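Local atomic coordinates of ABC transporter, periplasmic solute-binding protein (Rhizobium meliloti, PDB entry 4WED), a protein that probably binds peptides, nickel complexes or similar solutes in the periplasm and hands them to an ABC transporter for uptake. Residues L421-P426 with F430-A435; F321-A324 with K330-D333. All blocks are in the same frame, centred on the assembly; numbering follows the deposited sequence.

Contact 1. Residues L421-P426 with F430-A435; sequences LTYGAP and FGSLVA
Tyr-423 lies against the first turns of helix 430-437, in a strand-loop-helix connection of this family 5 solute-binding fold. Its backbone N-H points at a serine of the helix: Tyr-423 N donates to Ser-432 OG at 3.0 Å, and the bond is nearly straight (175°). Ser-432 OG also hydrogen-bonds Asp-428 OD1, and the other carboxylate oxygen, OD2, takes the N-H of Gly-424. Thr-422 CB also packs against the hydroxyl, 3.5 Å from Ser-432 OG. With an alanine here instead of Ser-432, the Tyr-423 N-H would probably lose its acceptor and Asp-428 OD1 this partner. The tyrosine side chain then runs down the helix. CG stands anti to the carbonyl carbon, beside the backbone N (chi1 -72°), which keeps the root of the ring near the same hydroxyl. Tyr-423 CB is 3.5 Å from Ser-432 OG, and Tyr-423 CG is 3.7 Å from Ser-432 OG. Ser-432 CA sits over one face of the ring. Farther out, Tyr-423 CD2 meets Gly-431 C at 3.8 Å. Gly-431 brings no side chain, and a CB there would be tight against CD2. Tyr-423 CE2 is 3.7 Å from Gly-431 O. Tyr-423 CZ packs 3.7 Å from Ala-435 CB. At the tip, Tyr-423 OH comes to 3.3 Å from Ala-435 CB.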
loop_
_atom_site.group_PDB
_atom_site.type_symbol
_atom_site.label_atom_id
_atom_site.label_comp_id
_atom_site.label_asym_id
_atom_site.label_seq_id
_atom_site.Cartn_x
_atom_site.Cartn_y
_atom_site.Cartn_z
ATOM N N LEU A 421 8.199 7.322 2.531
ATOM C CA LEU A 421 7.332 6.187 2.715
ATOM C C LEU A 421 6.952 5.752 1.346
ATOM O O LEU A 421 6.628 6.571 0.565
ATOM C CB LEU A 421 6.061 6.606 3.455
ATOM C CG LEU A 421 6.191 6.790 4.973
ATOM C CD1 LEU A 421 4.958 7.504 5.460
ATOM C CD2 LEU A 421 6.329 5.496 5.716
ATOM N N THR A 422 7.021 4.456 1.059
ATOM C CA THR A 422 6.504 3.940 -0.180
ATOM C C THR A 422 4.978 4.038 -0.243
ATOM O O THR A 422 4.292 4.249 0.737
ATOM C CB THR A 422 6.979 2.484 -0.504
ATOM O OG1 THR A 422 6.582 1.540 0.511
ATOM C CG2 THR A 422 8.482 2.446 -0.670
ATOM N N TYR A 423 4.462 3.893 -1.442
ATOM C CA TYR A 423 3.058 4.043 -1.688
ATOM C C TYR A 423 2.261 2.869 -1.111
ATOM O O TYR A 423 1.104 3.074 -0.670
ATOM C CB TYR A 423 2.807 4.177 -3.195
ATOM C CG TYR A 423 3.244 5.492 -3.824
ATOM C CD1 TYR A 423 3.785 6.497 -3.066
ATOM C CD2 TYR A 423 3.053 5.741 -5.186
ATOM C CE1 TYR A 423 4.155 7.696 -3.636
ATOM C CE2 TYR A 423 3.393 6.962 -5.752
ATOM C CZ TYR A 423 3.958 7.930 -4.959
ATOM O OH TYR A 423 4.348 9.156 -5.432
ATOM N N GLY A 424 2.836 1.663 -1.126
ATOM C CA GLY A 424 2.126 0.473 -0.621
ATOM C C GLY A 424 1.205 -0.224 -1.640
ATOM O O GLY A 424 0.996 0.262 -2.746
ATOM N N ALA A 425 0.677 -1.393 -1.274
ATOM C CA ALA A 425 -0.200 -2.149 -2.145
ATOM C C ALA A 425 -1.423 -1.315 -2.359
ATOM O O ALA A 425 -1.828 -0.665 -1.422
ATOM C CB ALA A 425 -0.591 -3.450 -1.498
ATOM N N PRO A 426 -2.041 -1.318 -3.546
ATOM C CA PRO A 426 -1.722 -2.177 -4.673
ATOM C C PRO A 426 -0.952 -1.469 -5.796
ATOM O O PRO A 426 -0.934 -1.957 -6.920
ATOM C CB PRO A 426 -3.112 -2.523 -5.203
ATOM C CG PRO A 426 -3.896 -1.252 -4.985
ATOM C CD PRO A 426 -3.300 -0.594 -3.769
ATOM N N PHE A 430 5.872 -0.674 -8.907
ATOM C CA PHE A 430 6.108 0.278 -9.982
ATOM C C PHE A 430 5.727 1.698 -9.635
ATOM O O PHE A 430 6.415 2.631 -10.084
ATOM C CB PHE A 430 5.458 -0.183 -11.292
ATOM C CG PHE A 430 6.184 -1.337 -11.940
ATOM C CD1 PHE A 430 7.510 -1.197 -12.353
ATOM C CD2 PHE A 430 5.558 -2.571 -12.139
ATOM C CE1 PHE A 430 8.201 -2.270 -12.957
ATOM C CE2 PHE A 430 6.223 -3.637 -12.749
ATOM C CZ PHE A 430 7.558 -3.495 -13.149
ATOM N N GLY A 431 4.672 1.877 -8.831
ATOM C CA GLY A 431 4.236 3.227 -8.424
ATOM C C GLY A 431 5.351 3.976 -7.719
ATOM O O GLY A 431 5.653 5.105 -8.057
ATOM N N SER A 432 5.994 3.322 -6.756
ATOM C CA SER A 432 7.047 3.954 -5.971
ATOM C C SER A 432 8.346 4.053 -6.721
ATOM O O SER A 432 9.025 5.071 -6.640
ATOM C CB SER A 432 7.298 3.173 -4.675
ATOM O OG SER A 432 6.143 3.198 -3.843
ATOM N N LEU A 433 8.701 2.988 -7.430
ATOM C CA LEU A 433 9.889 3.003 -8.243
ATOM C C LEU A 433 9.889 4.147 -9.224
ATOM O O LEU A 433 10.860 4.884 -9.338
ATOM C CB LEU A 433 10.011 1.717 -9.047
ATOM C CG LEU A 433 10.675 0.582 -8.294
ATOM C CD1 LEU A 433 10.885 -0.607 -9.222
ATOM C CD2 LEU A 433 12.014 1.014 -7.680
ATOM N N VAL A 434 8.805 4.254 -9.966
ATOM C CA VAL A 434 8.710 5.264 -10.962
ATOM C C VAL A 434 8.644 6.637 -10.305
ATOM O O VAL A 434 9.409 7.537 -10.667
ATOM C CB VAL A 434 7.474 5.020 -11.847
ATOM C CG1 VAL A 434 7.119 6.260 -12.653
ATOM C CG2 VAL A 434 7.735 3.836 -12.794
ATOM N N ALA A 435 7.730 6.804 -9.346
ATOM C CA ALA A 435 7.478 8.115 -8.781
ATOM C C ALA A 435 8.669 8.632 -7.972
ATOM O O ALA A 435 8.939 9.838 -7.988
ATOM C CB ALA A 435 6.239 8.093 -7.923
#

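Contact 2. Residues F321-A324 with K330-D333; sequences FSAA and KQFD
Gln-331 reaches across to Phe-321 and Ala-323 within the long loop between strand 315-316 and helix 339-348. The polar part of the contact is the approach of its amide to the backbone of Phe-321. The modelled Gln-331 OE1 lies 3.1 Å from Phe-321 O, but the amide is probably turned over in the model. With it turned back, the pair may be a hydrogen bond. The apolar part is small. The methyl of Ala-323 packs beside the glutamine chain, with Ala-323 CB 4.0 Å from Gln-331 CD and 4.2 Å from Gln-331 CG. Gln-331 CG is anti to the carbonyl carbon (chi1 -73°), and a bend at chi2 (-74°) follows. Together they bring the end of the chain beside Phe-321 O and Ala-323.

Within the segments the polar bonds are weak. Ala-324 N gives a weak bond of 3.3 Å to Ser-322 OG, as in an ST turn. The same hydroxyl is also hydrogen-bonded to Gly-271 O. Lys-330 NZ makes a weak 3.4 Å bond to Gln-331 O.

Asn-319 braces residues 330-333 with two hydrogen bonds, ND2 to Lys-330 O and OD1 to Phe-332 N. Helix 471-485 holds them as well, through Gln-476 OE1 to Lys-330 N and a cation-pi contact of Arg-483 with Phe-332. The ring of Phe-321 leads away from Gln-331 and packs on Ser-432 and Leu-433 of helix 430-437.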
loop_
_atom_site.group_PDB
_atom_site.type_symbol
_atom_site.label_atom_id
_atom_site.label_comp_id
_atom_site.label_asym_id
_atom_site.label_seq_id
_atom_site.Cartn_x
_atom_site.Cartn_y
_atom_site.Cartn_z
ATOM N N PHE A 321 11.078 -3.159 -0.716
ATOM C CA PHE A 321 9.717 -3.633 -0.675
ATOM C C PHE A 321 9.693 -4.928 0.085
ATOM O O PHE A 321 10.541 -5.814 -0.162
ATOM C CB PHE A 321 9.211 -3.894 -2.058
ATOM C CG PHE A 321 9.155 -2.684 -2.902
ATOM C CD1 PHE A 321 8.229 -1.660 -2.619
ATOM C CD2 PHE A 321 9.989 -2.553 -4.004
ATOM C CE1 PHE A 321 8.159 -0.520 -3.408
ATOM C CE2 PHE A 321 9.911 -1.427 -4.786
ATOM C CZ PHE A 321 8.991 -0.405 -4.493
ATOM N N SER A 322 8.723 -5.051 0.992
ATOM C CA SER A 322 8.539 -6.318 1.713
ATOM C C SER A 322 8.065 -7.408 0.754
ATOM O O SER A 322 7.619 -7.129 -0.365
ATOM C CB SER A 322 7.565 -6.172 2.902
ATOM O OG SER A 322 6.220 -6.429 2.515
ATOM N N ALA A 323 8.162 -8.646 1.226
ATOM C CA ALA A 323 7.796 -9.872 0.466
ATOM C C ALA A 323 6.289 -9.972 0.162
ATOM O O ALA A 323 5.867 -10.687 -0.737
ATOM C CB ALA A 323 8.260 -11.094 1.267
ATOM N N ALA A 324 5.484 -9.245 0.935
ATOM C CA ALA A 324 4.069 -9.111 0.686
ATOM C C ALA A 324 3.785 -8.531 -0.716
ATOM O O ALA A 324 2.710 -8.782 -1.284
ATOM C CB ALA A 324 3.429 -8.224 1.768
ATOM N N LYS A 330 14.699 -10.622 -4.881
ATOM C CA LYS A 330 15.377 -11.546 -4.007
ATOM C C LYS A 330 15.408 -10.877 -2.597
ATOM O O LYS A 330 15.805 -9.708 -2.437
ATOM C CB LYS A 330 16.750 -11.810 -4.607
ATOM C CG LYS A 330 17.826 -12.200 -3.643
ATOM C CD LYS A 330 17.579 -13.587 -3.087
ATOM C CE LYS A 330 18.837 -14.155 -2.439
ATOM N NZ LYS A 330 18.521 -14.566 -1.045
ATOM N N GLN A 331 14.914 -11.591 -1.600
ATOM C CA GLN A 331 14.758 -11.016 -0.258
ATOM C C GLN A 331 16.038 -11.227 0.566
ATOM O O GLN A 331 16.614 -12.310 0.580
ATOM C CB GLN A 331 13.510 -11.575 0.450
ATOM C CG GLN A 331 12.182 -11.031 -0.115
ATOM C CD GLN A 331 11.881 -9.577 0.289
ATOM O OE1 GLN A 331 11.593 -8.716 -0.555
ATOM N NE2 GLN A 331 11.940 -9.301 1.587
ATOM N N PHE A 332 16.495 -10.156 1.184
ATOM C CA PHE A 332 17.629 -10.208 2.073
ATOM C C PHE A 332 17.204 -9.895 3.509
ATOM O O PHE A 332 16.238 -9.152 3.760
ATOM C CB PHE A 332 18.661 -9.178 1.644
ATOM C CG PHE A 332 19.091 -9.323 0.221
ATOM C CD1 PHE A 332 20.095 -10.216 -0.127
ATOM C CD2 PHE A 332 18.497 -8.573 -0.779
ATOM C CE1 PHE A 332 20.499 -10.351 -1.446
ATOM C CE2 PHE A 332 18.894 -8.710 -2.106
ATOM C CZ PHE A 332 19.895 -9.600 -2.439
ATOM N N ASP A 333 17.983 -10.435 4.435
ATOM C CA ASP A 333 17.900 -10.118 5.843
ATOM C C ASP A 333 18.132 -8.647 6.039
ATOM O O ASP A 333 19.075 -8.073 5.460
ATOM C CB ASP A 333 18.995 -10.851 6.593
ATOM C CG ASP A 333 18.879 -12.349 6.468
ATOM O OD1 ASP A 333 17.924 -12.896 7.057
ATOM O OD2 ASP A 333 19.741 -12.966 5.787
#

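In the fold
Contact 2 closes before contact 1 opens, and their centres are about 15 Å apart. The ring of Phe-321 joins them: CZ packs on Ser-432 CB, CE1 on Thr-422 CG2 and CE2 on Leu-433 CG. Both contacts follow strands of one six-stranded antiparallel sheet, 315-316 before contact 2 and 417-421 before contact 1. They also share the loop ahead of strand 274-279, where Gly-271 holds Ser-322 and Asn-272 holds Ala-425. Helix 471-485 meets both, packing on Leu-433 and bonding to Lys-330. A loop and a loop-helix turn, about a hundred residues apart, are thus tied together. Contact 1 is buried, about 8 Å from the chain centre; contact 2 lies farther out, partly exposed.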